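Side-chain contacts in conserved domain protein (Porphyromonas gingivalis, PDB 3PNN), which is a glycosyltransferase with an alpha/beta/alpha Rossmann-like fold and probably forms glycosidic linkages in the cytoplasm: residues V54-H57 with S58-K61; E189-D192 with G193-S196; N254-R258 with S259-S263; V285-K288 with L289-L292. One frame throughout, in Å; residues are numbered along the deposited sequence. Where two conformers were deposited one is given.

Interaction 1: residues V54-H57 with S58-K61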
# COMPACT_ATOMS: atom_id res chain seq x y z
N VAL A 54 -9.37 5.40 -2.36
CA VAL A 54 -10.06 4.69 -3.44
C VAL A 54 -10.92 3.59 -2.81
O VAL A 54 -10.42 2.75 -2.07
CB VAL A 54 -9.11 4.12 -4.51
CG1 VAL A 54 -8.03 3.24 -3.87
CG2 VAL A 54 -9.90 3.37 -5.59
N ILE A 55 -12.22 3.64 -3.09
CA ILE A 55 -13.16 2.64 -2.58
C ILE A 55 -14.01 2.16 -3.76
O ILE A 55 -13.67 2.41 -4.91
CB ILE A 55 -14.08 3.23 -1.48
CG1 ILE A 55 -14.93 4.38 -2.03
CG2 ILE A 55 -13.26 3.70 -0.26
CD1 ILE A 55 -16.14 4.70 -1.11
N ARG A 56 -15.11 1.45 -3.48
CA ARG A 56 -16.06 1.11 -4.53
C ARG A 56 -17.45 1.61 -4.16
O ARG A 56 -17.74 1.80 -2.99
CB ARG A 56 -16.05 -0.40 -4.81
CG ARG A 56 -14.64 -0.92 -5.03
CD ARG A 56 -14.56 -2.37 -5.53
NE ARG A 56 -13.16 -2.76 -5.64
CZ ARG A 56 -12.64 -3.89 -5.14
NH1 ARG A 56 -13.42 -4.78 -4.54
NH2 ARG A 56 -11.34 -4.12 -5.27
N HIS A 57 -18.30 1.85 -5.16
CA HIS A 57 -19.63 2.38 -4.89
C HIS A 57 -20.45 1.44 -4.01
O HIS A 57 -21.29 1.89 -3.24
CB HIS A 57 -20.38 2.64 -6.20
CG HIS A 57 -19.88 3.82 -6.96
ND1 HIS A 57 -20.05 5.12 -6.52
CD2 HIS A 57 -19.21 3.91 -8.14
CE1 HIS A 57 -19.50 5.95 -7.38
NE2 HIS A 57 -18.99 5.25 -8.38
N SER A 58 -20.20 0.13 -4.12
CA SER A 58 -20.97 -0.87 -3.37
C SER A 58 -20.92 -0.69 -1.85
O SER A 58 -21.80 -1.18 -1.14
CB SER A 58 -20.53 -2.29 -3.73
OG SER A 58 -19.29 -2.62 -3.14
N PHE A 59 -19.91 0.01 -1.34
CA PHE A 59 -19.86 0.26 0.10
C PHE A 59 -19.65 1.74 0.44
O PHE A 59 -19.20 2.09 1.52
CB PHE A 59 -18.84 -0.64 0.82
CG PHE A 59 -17.41 -0.49 0.33
CD1 PHE A 59 -16.53 0.33 1.00
CD2 PHE A 59 -16.94 -1.22 -0.75
CE1 PHE A 59 -15.20 0.46 0.59
CE2 PHE A 59 -15.63 -1.10 -1.18
CZ PHE A 59 -14.75 -0.26 -0.51
N GLU A 60 -20.01 2.61 -0.50
CA GLU A 60 -19.78 4.03 -0.33
C GLU A 60 -20.60 4.58 0.84
O GLU A 60 -20.10 5.36 1.65
CB GLU A 60 -20.11 4.77 -1.61
CG GLU A 60 -20.12 6.27 -1.49
CD GLU A 60 -20.61 6.95 -2.76
OE1 GLU A 60 -21.04 6.23 -3.69
OE2 GLU A 60 -20.56 8.19 -2.83
N LYS A 61 -21.87 4.19 0.92
CA LYS A 61 -22.73 4.74 1.97
C LYS A 61 -22.14 4.51 3.36
O LYS A 61 -22.05 5.43 4.17
CB LYS A 61 -24.15 4.17 1.89
CG LYS A 61 -25.10 4.78 2.91
CD LYS A 61 -26.48 4.14 2.85
CE LYS A 61 -27.39 4.66 3.96
NZ LYS A 61 -28.76 4.06 3.89
O HOH W 1 -23.20 2.34 -0.95
O HOH W 2 -23.36 4.39 -4.29

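Interaction 2: residues E189-D192 with G193-S196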
# COMPACT_ATOMS: atom_id res chain seq x y z
N GLU A 189 8.67 -18.08 4.93
CA GLU A 189 8.60 -18.53 6.31
C GLU A 189 9.99 -18.68 6.88
O GLU A 189 10.94 -19.02 6.16
CB GLU A 189 7.90 -19.89 6.40
CG GLU A 189 6.41 -19.87 6.16
CD GLU A 189 5.77 -21.22 6.46
OE1 GLU A 189 5.67 -22.05 5.53
OE2 GLU A 189 5.36 -21.46 7.62
N ARG A 190 10.13 -18.46 8.18
CA ARG A 190 11.36 -18.83 8.85
C ARG A 190 11.19 -20.25 9.34
O ARG A 190 10.47 -20.51 10.30
CB ARG A 190 11.68 -17.91 10.03
CG ARG A 190 13.06 -18.17 10.62
CD ARG A 190 13.35 -17.33 11.86
NE ARG A 190 13.47 -15.91 11.57
CZ ARG A 190 12.53 -15.00 11.85
NH1 ARG A 190 12.73 -13.73 11.54
NH2 ARG A 190 11.40 -15.37 12.43
N THR A 191 11.84 -21.17 8.63
CA THR A 191 11.79 -22.58 8.98
C THR A 191 13.10 -22.95 9.66
O THR A 191 14.16 -23.01 9.02
CB THR A 191 11.54 -23.46 7.74
OG1 THR A 191 12.34 -22.98 6.65
CG2 THR A 191 10.07 -23.37 7.34
N ASP A 192 13.03 -23.17 10.97
CA ASP A 192 14.20 -23.43 11.81
C ASP A 192 15.43 -22.60 11.44
O ASP A 192 16.39 -23.12 10.85
CB ASP A 192 14.53 -24.92 11.83
CG ASP A 192 15.33 -25.32 13.06
OD1 ASP A 192 15.86 -24.42 13.74
OD2 ASP A 192 15.42 -26.53 13.34
N GLY A 193 15.41 -21.32 11.78
CA GLY A 193 16.58 -20.47 11.69
C GLY A 193 16.79 -19.72 10.39
O GLY A 193 17.43 -18.67 10.38
N THR A 194 16.27 -20.25 9.28
CA THR A 194 16.50 -19.63 7.98
C THR A 194 15.21 -19.26 7.25
O THR A 194 14.27 -20.06 7.16
CB THR A 194 17.36 -20.52 7.07
OG1 THR A 194 16.57 -21.62 6.60
CG2 THR A 194 18.57 -21.05 7.82
N ILE A 195 15.19 -18.05 6.71
CA ILE A 195 14.04 -17.56 5.98
C ILE A 195 14.13 -18.04 4.53
O ILE A 195 15.12 -17.78 3.85
CB ILE A 195 14.00 -16.02 6.01
CG1 ILE A 195 14.02 -15.51 7.46
CG2 ILE A 195 12.79 -15.49 5.25
CD1 ILE A 195 14.11 -13.98 7.58
N SER A 196 13.10 -18.75 4.06
CA SER A 196 13.11 -19.19 2.67
C SER A 196 11.74 -19.12 1.97
O SER A 196 10.70 -18.99 2.62
CB SER A 196 13.69 -20.60 2.55
OG SER A 196 13.12 -21.48 3.51

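Interaction 3: residues N254-R258 with S259-S263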
# COMPACT_ATOMS: atom_id res chain seq x y z
N ASN A 254 8.62 -2.26 -11.25
CA ASN A 254 9.73 -3.08 -11.75
C ASN A 254 10.02 -2.79 -13.23
O ASN A 254 11.19 -2.69 -13.65
CB ASN A 254 9.42 -4.56 -11.51
CG ASN A 254 10.62 -5.45 -11.76
OD1 ASN A 254 11.61 -5.42 -11.02
ND2 ASN A 254 10.55 -6.26 -12.81
N ASP A 255 8.97 -2.63 -14.02
CA ASP A 255 9.15 -2.38 -15.44
C ASP A 255 9.80 -1.03 -15.68
O ASP A 255 10.67 -0.91 -16.54
CB ASP A 255 7.80 -2.44 -16.17
CG ASP A 255 7.97 -2.34 -17.68
OD1 ASP A 255 8.09 -3.40 -18.33
OD2 ASP A 255 8.01 -1.21 -18.22
N LEU A 256 9.37 -0.02 -14.93
CA LEU A 256 9.90 1.33 -15.11
C LEU A 256 11.36 1.46 -14.70
O LEU A 256 12.15 2.16 -15.35
CB LEU A 256 9.05 2.33 -14.31
CG LEU A 256 7.61 2.51 -14.80
CD1 LEU A 256 6.90 3.51 -13.88
CD2 LEU A 256 7.61 3.00 -16.25
N ILE A 257 11.73 0.81 -13.60
CA ILE A 257 13.14 0.85 -13.21
C ILE A 257 14.01 0.05 -14.15
O ILE A 257 15.13 0.44 -14.45
CB ILE A 257 13.38 0.43 -11.73
CG1 ILE A 257 12.93 -1.00 -11.46
CG2 ILE A 257 12.64 1.33 -10.79
CD1 ILE A 257 12.63 -1.22 -9.95
N ARG A 258 13.51 -1.07 -14.65
CA ARG A 258 14.30 -1.84 -15.61
C ARG A 258 14.55 -1.08 -16.93
O ARG A 258 15.62 -1.21 -17.52
CB ARG A 258 13.65 -3.20 -15.89
CG ARG A 258 13.68 -4.13 -14.68
CD ARG A 258 13.17 -5.51 -15.04
NE ARG A 258 13.87 -6.07 -16.19
CZ ARG A 258 14.96 -6.83 -16.11
NH1 ARG A 258 15.48 -7.13 -14.92
NH2 ARG A 258 15.54 -7.30 -17.21
N SER A 259 13.59 -0.29 -17.38
CA SER A 259 13.76 0.47 -18.61
C SER A 259 14.61 1.74 -18.37
O SER A 259 15.10 2.37 -19.32
CB SER A 259 12.40 0.86 -19.17
OG SER A 259 11.81 1.80 -18.29
N GLY A 260 14.79 2.11 -17.11
CA GLY A 260 15.49 3.34 -16.77
C GLY A 260 14.61 4.59 -16.72
O GLY A 260 15.11 5.68 -16.45
N ARG A 261 13.31 4.46 -16.99
CA ARG A 261 12.42 5.62 -16.96
C ARG A 261 12.11 6.13 -15.56
O ARG A 261 11.70 7.27 -15.39
CB ARG A 261 11.11 5.36 -17.72
CG ARG A 261 11.32 5.28 -19.22
CD ARG A 261 10.00 5.30 -19.98
NE ARG A 261 9.22 4.08 -19.76
CZ ARG A 261 7.97 3.92 -20.20
NH1 ARG A 261 7.37 4.89 -20.89
NH2 ARG A 261 7.32 2.79 -19.96
N ALA A 262 12.29 5.28 -14.55
CA ALA A 262 12.11 5.72 -13.17
C ALA A 262 13.24 5.21 -12.30
O ALA A 262 13.87 4.19 -12.59
CB ALA A 262 10.78 5.25 -12.62
N SER A 263 13.51 5.96 -11.24
CA SER A 263 14.41 5.50 -10.20
C SER A 263 13.64 5.58 -8.90
O SER A 263 12.78 6.45 -8.73
CB SER A 263 15.67 6.38 -10.13
OG SER A 263 15.32 7.72 -9.87
O HOH W 3 8.90 0.96 -18.92
O HOH W 4 16.25 3.02 -13.23

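Interaction 4: residues V285-K288 with L289-L292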
# COMPACT_ATOMS: atom_id res chain seq x y z
N VAL A 285 -0.90 -7.99 17.72
CA VAL A 285 -1.09 -6.63 17.23
C VAL A 285 -1.82 -5.80 18.29
O VAL A 285 -1.43 -4.66 18.56
CB VAL A 285 -1.85 -6.61 15.88
CG1 VAL A 285 -2.11 -5.17 15.44
CG2 VAL A 285 -1.03 -7.37 14.81
N VAL A 286 -2.88 -6.35 18.87
CA VAL A 286 -3.55 -5.70 20.00
C VAL A 286 -2.52 -5.31 21.08
O VAL A 286 -2.51 -4.19 21.60
CB VAL A 286 -4.62 -6.61 20.63
CG1 VAL A 286 -5.16 -6.02 21.93
CG2 VAL A 286 -5.79 -6.86 19.63
N ALA A 287 -1.63 -6.24 21.41
CA ALA A 287 -0.65 -5.99 22.47
C ALA A 287 0.34 -4.88 22.07
O ALA A 287 0.71 -4.05 22.90
CB ALA A 287 0.09 -7.28 22.85
N LYS A 288 0.76 -4.86 20.82
CA LYS A 288 1.73 -3.85 20.39
C LYS A 288 1.12 -2.45 20.42
O LYS A 288 1.78 -1.49 20.84
CB LYS A 288 2.25 -4.15 18.98
CG LYS A 288 3.28 -3.14 18.50
CD LYS A 288 4.50 -3.11 19.42
CE LYS A 288 5.54 -2.13 18.93
NZ LYS A 288 6.73 -2.11 19.83
N LEU A 289 -0.13 -2.33 19.98
CA LEU A 289 -0.78 -1.02 20.03
C LEU A 289 -0.95 -0.55 21.49
O LEU A 289 -0.84 0.64 21.79
CB LEU A 289 -2.14 -1.07 19.32
CG LEU A 289 -2.06 -1.28 17.80
CD1 LEU A 289 -3.46 -1.56 17.23
CD2 LEU A 289 -1.43 -0.09 17.10
N ARG A 290 -1.26 -1.48 22.38
CA ARG A 290 -1.42 -1.14 23.80
C ARG A 290 -0.08 -0.65 24.37
O ARG A 290 -0.03 0.34 25.12
CB ARG A 290 -1.94 -2.35 24.58
CG ARG A 290 -2.61 -1.99 25.90
CD ARG A 290 -2.15 -2.86 27.07
NE ARG A 290 -2.18 -4.30 26.79
CZ ARG A 290 -1.10 -5.07 26.72
NH1 ARG A 290 -1.23 -6.37 26.46
NH2 ARG A 290 0.11 -4.56 26.92
N GLU A 291 0.98 -1.35 24.02
CA GLU A 291 2.32 -0.99 24.47
C GLU A 291 2.78 0.39 23.96
O GLU A 291 3.35 1.18 24.72
CB GLU A 291 3.32 -2.09 24.11
CG GLU A 291 3.15 -3.36 24.95
CD GLU A 291 3.78 -4.59 24.31
OE1 GLU A 291 4.57 -4.43 23.36
OE2 GLU A 291 3.48 -5.71 24.77
N LEU A 292 2.54 0.68 22.68
CA LEU A 292 2.90 1.97 22.12
C LEU A 292 2.10 3.10 22.77
O LEU A 292 2.60 4.22 22.94
CB LEU A 292 2.65 1.99 20.62
CG LEU A 292 3.56 1.09 19.79
CD1 LEU A 292 3.04 0.97 18.37
CD2 LEU A 292 4.98 1.64 19.83

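Interaction 1: residues V54-H57 with S58-K61
This is a local turn contact in which F59 folds back beneath I55 and R56 while H57 and E60 pair at the surface, where strand 50-55 gives way to helix 60-71. The F59 ring is turned back toward the strand it has just left: with CG lodged between the backbone N and the carbonyl carbon (chi1 60°), its CE1 lies 3.6 Å from I55 CB. CE2, across CZ from CE1, packs 3.7 Å from R56 CB, and R56 O sits over one face of the ring, displaced toward the rim. I55 also sends CD1 over the backbone of E60, 3.8 Å from its CA. This is the strand-to-helix junction of the beta-alpha-beta unit formed by strand 50-55, helix 60-71 and strand 77-81, in keeping with the Rossmann-like fold, and F59 takes the N-cap position of the helix. Two backbone bonds tighten the turn, F59 N to R56 O and E60 N to H57 O. On the outer side H57 and E60 run alongside each other, and ND1 of H57 donates almost within its ring plane to E60 OE1 at 3.2 Å, meeting the oxygen from above the carboxylate plane. A water also donates to OE1, the other oxygen OE2 forms a salt bridge with R64, and the H57 ring stacks on F81. R56 extends away from the turn, its NH2 bonded to Q82 and to a bound glycerol.

Interaction 2: residues E189-D192 with G193-S196
A tight beta hairpin is closed here: strands 179-191 and 194-198 run antiparallel and are joined by a type I' turn from T191 to T194. E189 and S196 form a hydrogen-bonded pair, with E189 N donating to S196 O at 3.2 Å and S196 N returning the bond to E189 O at 3.0 Å. Nearer the turn T191 N gives a bond to T194 O at 3.0 Å, whereas the return bond from T194 N to T191 O is weak at 3.5 Å. Between these pairs lies the non-hydrogen-bonded pair R190 and I195, whose CA atoms are 4.1 Å apart. The type I' turn needs positive phi at both inner positions, D192 and G193; G193, with phi 91°, adopts a conformation that suits a residue without a side chain. On one face of the hairpin R190 and I195 cross at a slant, NE of R190 lying 4.2 Å from I195 CG1. The arginine chain leaves with CG opposite the backbone N (chi1 -172°) and bends at chi3, and its NH1 forms a salt bridge with E209 and a hydrogen bond with G157 O. I195 is buried against V156 and L160. The other face carries E189, T191, T194 and S196; there OG1 of T191 and OG of S196 are 3.6 Å apart, diagonal neighbours across the strands.

Interaction 3: residues N254-R258 with S259-S263
L256 and A262 meet where helix 249-259 ends, CB to CB at 3.8 Å, as the chain doubles back under the last turn. The carbonyl of L256 is the centre of this C-terminal turn: S259 OG donates to it at 3.0 Å and A262 N at 3.2 Å, the two donors arriving from opposite faces of the carbonyl plane. S259 can do this because its hydroxyl is tucked between its own backbone N and carbonyl carbon (chi1 68°), which turns OG back along the helix. The serine's backbone N still makes the regular helical bond to D255 O, and G260 N then closes a shorter turn onto I257 O. G260 breaks the helix with a positive phi of 87°, a conformation favoured by glycine.

Beyond it R261 curls back, bent at chi3 (-68°), so that its guanidinium crosses L256 at a slant, with NH2 3.7 Å from CD2. D255 OD2 and R261 NH2 are 4.4 Å apart, beyond a salt bridge. A water lies between that NH2, S259 OG and the D255 carboxylate and probably links the two charges, though its approach to the carboxylate is too short to be trusted in detail. On the far side of the turn I257 presents CG2 to A262 O at 3.6 Å, and a second water links I257 O with A262 O.

Helix 223-239 packs against this end: its Y224 and Y227 touch L256, while its E230 forms a salt bridge with R261 NH1. Past the turn, S263 begins strand 263-268, bonded through its backbone to G147 and Y149.

Interaction 4: residues V285-K288 with L289-L292
Four backbone bonds join the two halves of this piece of helix: L289 N to V285 O, R290 N to V286 O, E291 N to A287 O and L292 N to K288 O, the last two both 2.9 Å long. They are the i to i+4 bonds of a regular alpha-helix, here the middle of helix 282-294 near the C-terminus of the chain. R290 and L289 reach back toward the preceding turn, while K288 runs forward. K288 and E291 were each modelled in two conformers; in the pair described here they cross at about a right angle. In this conformer K288 lays its chain against L292: CG leaves opposite the backbone N (chi1 -179°), a bend at chi2 (60°) swings the rest along the helix, and CE comes 3.9 Å from L292 CG. R290, folded at chi2 and chi3, brings NH1 to 4.0 Å from A287 CB, with A287 O lying over one guanidinium face toward the rim. On the buried side V285 CG1 and L289 CD1 touch at 4.2 Å; V285 packs on F274, and L289 shares I28 with V286.

All four contacts are local, and none touches another. Interactions 1, 3 and 4 are partly buried, whereas interaction 2 is a surface hairpin with I195 as its buried residue. Interactions 1 and 2 reach the same set of connected strands from opposite sides of the chain's centre, about 40 Å apart between centres. Interactions 1 and 3 sit at opposite kinds of helix end, a start following a strand and a finish preceding one, and both rely on side-chain polar bonds and ordered water. Interaction 4, within a continuous helix, is held mainly by regular backbone bonds, with aliphatic packing and the R290 guanidinium laid back over A287. Glycines with positive phi serve the turns of interactions 2 and 3.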